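Local coordinates for uncharacterized protein YPL067C (Saccharomyces cerevisiae, PDB 5KCI) that is of unknown function but probably belongs among the histidine-triad-like proteins, with a cluster of histidines that holds a sulfate ion in the crystal, at residues Gly101-Val106 and Thr185-Ile190; Ala128-Phe133 and Arg163-His168; Leu140-Ser145 and Glu176-Glu181. All coordinates share one frame; numbering follows the deposited sequence.

Interaction 1: Gly101-Val106 and Thr185-Ile190; sequences GVVHLV and TTVDDI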
loop_
_atom_site.group_PDB
_atom_site.type_symbol
_atom_site.label_atom_id
_atom_site.label_comp_id
_atom_site.label_asym_id
_atom_site.label_seq_id
_atom_site.Cartn_x
_atom_site.Cartn_y
_atom_site.Cartn_z
ATOM N N GLY A 101 10.153 13.221 -2.335
ATOM C CA GLY A 101 9.791 13.138 -0.942
ATOM C C GLY A 101 8.600 12.245 -0.689
ATOM O O GLY A 101 8.414 11.780 0.443
ATOM N N VAL A 102 7.813 11.974 -1.730
ATOM C CA VAL A 102 6.701 11.029 -1.617
ATOM C C VAL A 102 7.214 9.610 -1.810
ATOM O O VAL A 102 7.777 9.267 -2.857
ATOM C CB VAL A 102 5.598 11.358 -2.625
ATOM C CG1 VAL A 102 4.469 10.309 -2.514
ATOM C CG2 VAL A 102 5.045 12.752 -2.360
ATOM N N VAL A 103 6.961 8.765 -0.815
ATOM C CA VAL A 103 7.425 7.394 -0.775
ATOM C C VAL A 103 6.211 6.528 -1.053
ATOM O O VAL A 103 5.161 6.735 -0.443
ATOM C CB VAL A 103 8.034 7.071 0.593
ATOM C CG1 VAL A 103 8.397 5.640 0.709
ATOM C CG2 VAL A 103 9.289 7.943 0.816
ATOM N N HIS A 104 6.354 5.582 -1.972
ATOM C CA HIS A 104 5.226 4.760 -2.424
ATOM C C HIS A 104 5.403 3.361 -1.852
ATOM O O HIS A 104 6.278 2.606 -2.302
ATOM C CB HIS A 104 5.216 4.740 -3.947
ATOM C CG HIS A 104 4.033 4.074 -4.542
ATOM N ND1 HIS A 104 3.711 4.215 -5.871
ATOM C CD2 HIS A 104 3.088 3.267 -4.003
ATOM C CE1 HIS A 104 2.630 3.504 -6.139
ATOM N NE2 HIS A 104 2.233 2.912 -5.025
ATOM N N LEU A 105 4.594 3.017 -0.865
ATOM C CA LEU A 105 4.627 1.693 -0.251
ATOM C C LEU A 105 3.399 0.911 -0.678
ATOM O O LEU A 105 2.431 1.481 -1.166
ATOM C CB LEU A 105 4.656 1.769 1.280
ATOM C CG LEU A 105 5.722 2.664 1.905
ATOM C CD1 LEU A 105 5.603 2.631 3.426
ATOM C CD2 LEU A 105 7.114 2.215 1.469
ATOM N N VAL A 106 3.466 -0.404 -0.477
ATOM C CA VAL A 106 2.356 -1.315 -0.737
ATOM C C VAL A 106 2.121 -2.102 0.533
ATOM O O VAL A 106 3.059 -2.670 1.097
ATOM C CB VAL A 106 2.628 -2.263 -1.914
ATOM C CG1 VAL A 106 1.381 -3.187 -2.150
ATOM C CG2 VAL A 106 2.960 -1.471 -3.164
ATOM N N THR A 185 16.479 6.439 5.804
ATOM C CA THR A 185 16.584 5.884 7.149
ATOM C C THR A 185 15.218 5.535 7.711
ATOM O O THR A 185 14.999 4.416 8.191
ATOM C CB THR A 185 17.305 6.885 8.066
ATOM O OG1 THR A 185 18.664 6.996 7.656
ATOM C CG2 THR A 185 17.257 6.456 9.533
ATOM N N THR A 186 14.274 6.481 7.658
ATOM C CA THR A 186 12.966 6.232 8.262
ATOM C C THR A 186 12.222 5.108 7.541
ATOM O O THR A 186 11.610 4.237 8.173
ATOM C CB THR A 186 12.136 7.517 8.254
ATOM O OG1 THR A 186 12.917 8.596 8.785
ATOM C CG2 THR A 186 10.870 7.341 9.090
ATOM N N VAL A 187 12.264 5.096 6.216
ATOM C CA VAL A 187 11.521 4.076 5.486
ATOM C C VAL A 187 12.132 2.703 5.726
ATOM O O VAL A 187 11.415 1.708 5.902
ATOM C CB VAL A 187 11.468 4.449 3.996
ATOM C CG1 VAL A 187 10.892 3.304 3.157
ATOM C CG2 VAL A 187 10.669 5.744 3.834
ATOM N N ASP A 188 13.466 2.620 5.752
ATOM C CA ASP A 188 14.113 1.356 6.099
ATOM C C ASP A 188 13.663 0.902 7.482
ATOM O O ASP A 188 13.388 -0.283 7.704
ATOM C CB ASP A 188 15.647 1.507 6.042
ATOM C CG ASP A 188 16.199 1.546 4.605
ATOM O OD1 ASP A 188 15.441 1.311 3.645
ATOM O OD2 ASP A 188 17.404 1.793 4.419
ATOM N N ASP A 189 13.545 1.847 8.414
ATOM C CA ASP A 189 13.050 1.543 9.754
ATOM C C ASP A 189 11.650 0.936 9.701
ATOM O O ASP A 189 11.387 -0.133 10.274
ATOM C CB ASP A 189 13.060 2.837 10.581
ATOM C CG ASP A 189 13.272 2.586 12.049
ATOM O OD1 ASP A 189 14.169 1.791 12.383
ATOM O OD2 ASP A 189 12.541 3.178 12.868
ATOM N N ILE A 190 10.739 1.600 8.990
ATOM C CA ILE A 190 9.363 1.120 8.878
ATOM C C ILE A 190 9.325 -0.280 8.297
ATOM O O ILE A 190 8.623 -1.164 8.799
ATOM C CB ILE A 190 8.536 2.095 8.024
ATOM C CG1 ILE A 190 8.311 3.379 8.791
ATOM C CG2 ILE A 190 7.212 1.467 7.611
ATOM C CD1 ILE A 190 7.979 4.552 7.925
#

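Interaction 2: Ala128-Phe133 and Arg163-His168; sequences ARMNAF and RIFHAH. With SO4 (sulfate ion), chain D.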
loop_
_atom_site.group_PDB
_atom_site.type_symbol
_atom_site.label_atom_id
_atom_site.label_comp_id
_atom_site.label_asym_id
_atom_site.label_seq_id
_atom_site.Cartn_x
_atom_site.Cartn_y
_atom_site.Cartn_z
ATOM N N ALA A 128 -12.939 2.662 7.095
ATOM C CA ALA A 128 -12.713 3.045 8.483
ATOM C C ALA A 128 -11.663 2.150 9.122
ATOM O O ALA A 128 -10.820 2.629 9.893
ATOM C CB ALA A 128 -14.026 2.981 9.279
ATOM N N ARG A 129 -11.706 0.846 8.818
ATOM C CA ARG A 129 -10.709 -0.082 9.352
ATOM C C ARG A 129 -9.309 0.238 8.848
ATOM O O ARG A 129 -8.342 0.253 9.633
ATOM C CB ARG A 129 -11.066 -1.519 8.988
ATOM C CG ARG A 129 -10.118 -2.571 9.565
ATOM C CD ARG A 129 -10.229 -2.678 11.082
ATOM N NE ARG A 129 -9.377 -3.742 11.615
ATOM C CZ ARG A 129 -9.080 -3.904 12.900
ATOM N NH1 ARG A 129 -9.540 -3.058 13.817
ATOM N NH2 ARG A 129 -8.294 -4.902 13.276
ATOM N N MET A 130 -9.169 0.484 7.537
ATOM C CA MET A 130 -7.856 0.863 7.017
ATOM C C MET A 130 -7.354 2.130 7.696
ATOM O O MET A 130 -6.177 2.230 8.097
ATOM C CB MET A 130 -7.935 1.072 5.505
ATOM C CG MET A 130 -6.613 1.507 4.889
ATOM S SD MET A 130 -5.284 0.302 5.115
ATOM C CE MET A 130 -5.952 -0.938 4.048
ATOM N N ASN A 131 -8.226 3.124 7.802
ATOM C CA ASN A 131 -7.836 4.379 8.438
ATOM C C ASN A 131 -7.370 4.161 9.872
ATOM O O ASN A 131 -6.329 4.701 10.287
ATOM C CB ASN A 131 -8.996 5.376 8.358
ATOM C CG ASN A 131 -9.107 6.016 6.988
ATOM O OD1 ASN A 131 -8.105 6.216 6.297
ATOM N ND2 ASN A 131 -10.315 6.389 6.615
ATOM N N ALA A 132 -8.119 3.378 10.649
ATOM C CA ALA A 132 -7.735 3.109 12.030
ATOM C C ALA A 132 -6.381 2.426 12.102
ATOM O O ALA A 132 -5.549 2.748 12.978
ATOM C CB ALA A 132 -8.797 2.248 12.704
ATOM N N PHE A 133 -6.132 1.506 11.177
ATOM C CA PHE A 133 -4.871 0.787 11.154
ATOM C C PHE A 133 -3.713 1.743 10.950
ATOM O O PHE A 133 -2.719 1.696 11.683
ATOM C CB PHE A 133 -4.860 -0.245 10.041
ATOM C CG PHE A 133 -3.571 -1.010 9.937
ATOM C CD1 PHE A 133 -3.109 -1.771 10.994
ATOM C CD2 PHE A 133 -2.816 -0.960 8.773
ATOM C CE1 PHE A 133 -1.905 -2.489 10.890
ATOM C CE2 PHE A 133 -1.640 -1.679 8.656
ATOM C CZ PHE A 133 -1.190 -2.456 9.715
ATOM N N ARG A 163 -6.338 -11.295 -6.410
ATOM C CA ARG A 163 -6.763 -12.236 -5.389
ATOM C C ARG A 163 -6.145 -11.936 -4.038
ATOM O O ARG A 163 -6.505 -12.576 -3.052
ATOM C CB ARG A 163 -6.440 -13.684 -5.809
ATOM C CG ARG A 163 -7.301 -14.229 -6.964
ATOM C CD ARG A 163 -6.862 -15.623 -7.426
ATOM N NE ARG A 163 -7.637 -16.698 -6.807
ATOM C CZ ARG A 163 -8.669 -17.325 -7.375
ATOM N NH1 ARG A 163 -9.081 -17.005 -8.598
ATOM N NH2 ARG A 163 -9.297 -18.285 -6.714
ATOM N N ILE A 164 -5.252 -10.939 -3.939
ATOM C CA ILE A 164 -4.666 -10.582 -2.666
ATOM C C ILE A 164 -4.881 -9.088 -2.472
ATOM O O ILE A 164 -4.446 -8.280 -3.303
ATOM C CB ILE A 164 -3.162 -10.905 -2.585
ATOM C CG1 ILE A 164 -2.872 -12.302 -3.133
ATOM C CG2 ILE A 164 -2.669 -10.738 -1.126
ATOM C CD1 ILE A 164 -1.453 -12.595 -3.372
ATOM N N PHE A 165 -5.492 -8.721 -1.364
ATOM C CA PHE A 165 -5.713 -7.306 -1.109
ATOM C C PHE A 165 -4.386 -6.569 -0.969
ATOM O O PHE A 165 -3.483 -7.014 -0.255
ATOM C CB PHE A 165 -6.530 -7.115 0.156
ATOM C CG PHE A 165 -6.757 -5.665 0.501
ATOM C CD1 PHE A 165 -7.886 -4.998 0.044
ATOM C CD2 PHE A 165 -5.833 -4.971 1.246
ATOM C CE1 PHE A 165 -8.075 -3.648 0.345
ATOM C CE2 PHE A 165 -6.033 -3.625 1.544
ATOM C CZ PHE A 165 -7.173 -2.982 1.093
ATOM N N HIS A 166 -4.265 -5.445 -1.659
ATOM C CA HIS A 166 -3.147 -4.549 -1.416
ATOM C C HIS A 166 -3.597 -3.112 -1.587
ATOM O O HIS A 166 -4.396 -2.797 -2.481
ATOM C CB HIS A 166 -1.956 -4.818 -2.332
ATOM C CG HIS A 166 -2.303 -4.927 -3.784
ATOM N ND1 HIS A 166 -3.034 -5.977 -4.296
ATOM C CD2 HIS A 166 -1.983 -4.142 -4.842
ATOM C CE1 HIS A 166 -3.184 -5.816 -5.599
ATOM N NE2 HIS A 166 -2.549 -4.710 -5.955
ATOM N N ALA A 167 -3.096 -2.272 -0.681
ATOM C CA ALA A 167 -3.331 -0.845 -0.677
ATOM C C ALA A 167 -2.021 -0.136 -0.969
ATOM O O ALA A 167 -0.951 -0.570 -0.538
ATOM C CB ALA A 167 -3.888 -0.358 0.676
ATOM N N HIS A 168 -2.117 0.940 -1.717
ATOM C CA HIS A 168 -0.999 1.841 -1.938
ATOM C C HIS A 168 -0.981 2.853 -0.796
ATOM O O HIS A 168 -1.980 3.530 -0.548
ATOM C CB HIS A 168 -1.125 2.498 -3.305
ATOM C CG HIS A 168 -1.088 1.514 -4.425
ATOM N ND1 HIS A 168 0.082 1.167 -5.054
ATOM C CD2 HIS A 168 -2.059 0.735 -4.972
ATOM C CE1 HIS A 168 -0.166 0.249 -5.976
ATOM N NE2 HIS A 168 -1.458 -0.028 -5.948
HETATM S S SO4 D . -1.976 -2.619 -8.480
HETATM O O1 SO4 D . -2.098 -4.093 -8.565
HETATM O O2 SO4 D . -2.765 -2.029 -7.414
HETATM O O3 SO4 D . -0.562 -2.256 -8.243
HETATM O O4 SO4 D . -2.401 -2.029 -9.744
#

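Interaction 3: Leu140-Ser145 and Glu176-Glu181; sequences LRPLLS and ERYSAE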
loop_
_atom_site.group_PDB
_atom_site.type_symbol
_atom_site.label_atom_id
_atom_site.label_comp_id
_atom_site.label_asym_id
_atom_site.label_seq_id
_atom_site.Cartn_x
_atom_site.Cartn_y
_atom_site.Cartn_z
ATOM N N LEU A 140 4.378 6.312 12.062
ATOM C CA LEU A 140 3.816 7.333 11.174
ATOM C C LEU A 140 3.372 8.592 11.914
ATOM O O LEU A 140 2.817 9.511 11.282
ATOM C CB LEU A 140 2.617 6.752 10.399
ATOM C CG LEU A 140 2.879 5.479 9.575
ATOM C CD1 LEU A 140 1.657 5.061 8.829
ATOM C CD2 LEU A 140 4.042 5.720 8.596
ATOM N N ARG A 141 3.573 8.659 13.238
ATOM C CA ARG A 141 2.955 9.708 14.049
ATOM C C ARG A 141 3.132 11.105 13.454
ATOM O O ARG A 141 2.148 11.819 13.246
ATOM C CB ARG A 141 3.521 9.661 15.473
ATOM C CG ARG A 141 3.095 10.805 16.386
ATOM C CD ARG A 141 3.982 10.879 17.624
ATOM N NE ARG A 141 5.407 10.921 17.286
ATOM C CZ ARG A 141 6.079 12.026 16.972
ATOM N NH1 ARG A 141 5.471 13.205 16.947
ATOM N NH2 ARG A 141 7.370 11.951 16.678
ATOM N N PRO A 142 4.352 11.583 13.227
ATOM C CA PRO A 142 4.463 12.986 12.796
ATOM C C PRO A 142 3.909 13.199 11.403
ATOM O O PRO A 142 3.298 14.244 11.153
ATOM C CB PRO A 142 5.958 13.269 12.892
ATOM C CG PRO A 142 6.599 12.024 12.729
ATOM C CD PRO A 142 5.671 10.937 13.289
ATOM N N LEU A 143 4.012 12.187 10.529
ATOM C CA LEU A 143 3.397 12.266 9.200
ATOM C C LEU A 143 1.887 12.358 9.291
ATOM O O LEU A 143 1.253 13.172 8.604
ATOM C CB LEU A 143 3.792 11.055 8.379
ATOM C CG LEU A 143 5.290 10.904 8.094
ATOM C CD1 LEU A 143 5.570 9.583 7.380
ATOM C CD2 LEU A 143 5.811 12.044 7.282
ATOM N N LEU A 144 1.281 11.532 10.137
ATOM C CA LEU A 144 -0.167 11.640 10.317
ATOM C C LEU A 144 -0.518 13.023 10.834
ATOM O O LEU A 144 -1.481 13.645 10.361
ATOM C CB LEU A 144 -0.652 10.584 11.295
ATOM C CG LEU A 144 -0.462 9.159 10.787
ATOM C CD1 LEU A 144 -0.475 8.169 11.944
ATOM C CD2 LEU A 144 -1.586 8.853 9.774
ATOM N N SER A 145 0.263 13.521 11.804
ATOM C CA SER A 145 -0.042 14.827 12.374
ATOM C C SER A 145 0.004 15.889 11.292
ATOM O O SER A 145 -0.774 16.847 11.330
ATOM C CB SER A 145 0.935 15.183 13.500
ATOM O OG SER A 145 0.948 14.204 14.512
ATOM N N GLU A 176 12.101 20.157 2.553
ATOM C CA GLU A 176 12.530 21.159 3.522
ATOM C C GLU A 176 12.452 20.641 4.953
ATOM O O GLU A 176 12.866 21.352 5.871
ATOM C CB GLU A 176 11.728 22.465 3.351
ATOM C CG GLU A 176 10.283 22.447 3.833
ATOM C CD GLU A 176 9.297 21.780 2.857
ATOM O OE1 GLU A 176 9.738 21.191 1.836
ATOM O OE2 GLU A 176 8.070 21.878 3.125
ATOM N N ARG A 177 11.989 19.407 5.149
ATOM C CA ARG A 177 11.851 18.815 6.473
ATOM C C ARG A 177 12.654 17.537 6.661
ATOM O O ARG A 177 13.082 17.254 7.792
ATOM C CB ARG A 177 10.370 18.533 6.765
ATOM C CG ARG A 177 9.628 19.833 6.936
ATOM C CD ARG A 177 8.161 19.714 6.708
ATOM N NE ARG A 177 7.516 18.978 7.790
ATOM C CZ ARG A 177 6.196 18.895 7.938
ATOM N NH1 ARG A 177 5.381 19.461 7.045
ATOM N NH2 ARG A 177 5.689 18.222 8.967
ATOM N N TYR A 178 12.952 16.816 5.583
ATOM C CA TYR A 178 13.730 15.585 5.636
ATOM C C TYR A 178 14.733 15.582 4.494
ATOM O O TYR A 178 14.355 15.833 3.346
ATOM C CB TYR A 178 12.808 14.357 5.502
ATOM C CG TYR A 178 11.811 14.151 6.619
ATOM C CD1 TYR A 178 12.087 13.283 7.668
ATOM C CD2 TYR A 178 10.568 14.783 6.595
ATOM C CE1 TYR A 178 11.155 13.061 8.695
ATOM C CE2 TYR A 178 9.630 14.581 7.610
ATOM C CZ TYR A 178 9.930 13.714 8.661
ATOM O OH TYR A 178 9.019 13.498 9.673
ATOM N N SER A 179 16.012 15.324 4.801
ATOM C CA SER A 179 16.976 15.015 3.757
ATOM C C SER A 179 16.636 13.678 3.116
ATOM O O SER A 179 16.022 12.807 3.734
ATOM C CB SER A 179 18.386 14.917 4.327
ATOM O OG SER A 179 18.473 13.756 5.143
ATOM N N ALA A 180 17.058 13.503 1.862
ATOM C CA ALA A 180 16.834 12.215 1.214
ATOM C C ALA A 180 17.388 11.081 2.071
ATOM O O ALA A 180 16.777 10.014 2.179
ATOM C CB ALA A 180 17.465 12.209 -0.178
ATOM N N GLU A 181 18.527 11.312 2.728
ATOM C CA GLU A 181 19.115 10.272 3.567
ATOM C C GLU A 181 18.251 9.981 4.787
ATOM O O GLU A 181 18.145 8.822 5.212
ATOM C CB GLU A 181 20.524 10.676 4.005
ATOM C CG GLU A 181 21.198 9.645 4.905
ATOM C CD GLU A 181 22.587 10.069 5.353
ATOM O OE1 GLU A 181 23.035 11.167 4.957
ATOM O OE2 GLU A 181 23.230 9.305 6.105
#

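Interaction 1: Gly101-Val106 and Thr185-Ile190
V187 meets V103 and L105 where helix 180-193 lies over strand 102-109, and this small set of residues is a compact example of how branched aliphatic side chains fill the seam between a helix and a sheet. The contact is entirely apolar, with 141 Å² buried between the two segments, and V187 has the largest share. Its two methyl groups divide the work. CG2 of V187 settles against the forked end of V103, 3.9 Å from V103 CG1 and 4.0 Å from V103 CG2, so one methyl faces a pair. The other methyl, V187 CG1, stands anti to the backbone N (chi1 171°) and is thereby turned to L105, whose CD2 lies 4.3 Å away. The two valine side chains run alongside each other, pointing opposite ways; the nearest CA atoms, those of V103 and V187, are 8.2 Å apart.

L105 works along the helix as well as toward it. Its chain is extended at chi2 (180°), sending CD1 on beyond CD2 toward the next turn, where I190 CG2 lies 4.6 Å from L105 CD1. This is looser than the valine pair, yet it means that residues three apart on the helix both look down on the strand.

Alternation along the strand explains what lies beneath. V103 and L105 face the helix, while H104 turns to the reverse with V102 and V106; there H104 NE2 is hydrogen-bonded to ND1 of H168, and H104 ND1 to the backbone N of Y96. The whole is a helix packed on a four-stranded antiparallel sheet, an alpha+beta arrangement consistent with a histidine-triad-like fold.

Interaction 2: Ala128-Phe133 and Arg163-His168
F165 receives M130 in a helix-on-sheet contact whose other face carries a pair of alternate histidines reminiscent of the histidine-triad signature. The methionine methyl comes to the edge of the phenyl ring, close to its plane, with M130 CE 3.7 Å from F165 CE2. Bends at chi2 and chi3 of M130 curl the chain so that CE, rather than the sulfur, does the touching.

H166 points away from the helix. Its ring is fixed at both nitrogens: ND1 donates in the ring plane to I164 O at 2.9 Å, and NE2 donates to O1 of the sulfate at 2.7 Å. A leucine here would probably leave I164 O and the sulfate O1 without these donors and weaken the hold on the anion.

A167 turns back to the helix and offers its CB to the same methyl, 4.0 Å from M130 CE.

H168 rejoins H166 on the sulfate side. S160 N and N154 ND2 also donate to the sulfate, an ion that probably comes from the crystallisation liquor. The bond from H168 NE2 to sulfate O2 is nearly straight, 2.8 Å long with an angle of 172° at the hydrogen; O3 takes a weak second share.

Interaction 3: Leu140-Ser145 and Glu176-Glu181
Y178 reaches across to P142 and L143 with the end of its ring, joining the start of helix 141-146 to the turn that leads into helix 180-193 at the edge of the alpha+beta fold. The hydroxyl does the touching. Y178 OH lies 4.2 Å from P142 CG and 4.3 Å from L143 CD2, so the oxygen rests against two aliphatic groups without a hydrogen bond between the segments. Proline ring and tyrosine side chain cross at about a right angle, and 94 Å² is buried in all, nearly half of it belonging to Y178.

In the next shell, F173 meets the Y178 ring edge-to-face and also touches L143. L143 touches V149 and L171 as well, which ties this corner to the sheet. With CG anti to its carbonyl carbon (chi1 -64°), Y178 sends the ring across to the other helix. Its neighbours in sequence hold the backbone on both sides: R177 NH2 is hydrogen-bonded to S146 OG, a polar link beside the apolar one, and S179 is the N-cap of helix 180-193. The S179 side chain caps a backbone N in the helix's first turn, and Q182 OE1 returns the bond to S179 N, a capping box.

In helix 141-146, R141 O accepts twice from one residue, from S145 N at 2.9 Å and from S145 OG at 3.0 Å, the hydroxyl standing above the carbonyl plane.

How the interactions relate
Interactions 1 and 2 share one sheet, and interaction 3 sits beside it. Interactions 1 and 2 have centres 17 Å apart but sit on adjacent antiparallel strands, and they meet directly: V106 CG1 packs 3.7 Å from H166 CB, and H104 NE2 lies 2.8 Å from H168 ND1. Through that link the strand under helix 180-193 reaches the histidines that hold the sulfate, a site that may mark a natural anion pocket. Interaction 3 shares helix 180-193 with interaction 1, its centre 10 Å away, and I190 CD1 touches L140 CD2 at 4.2 Å. Interactions 2 and 3 are not in contact, their nearest atoms being about 6 Å apart.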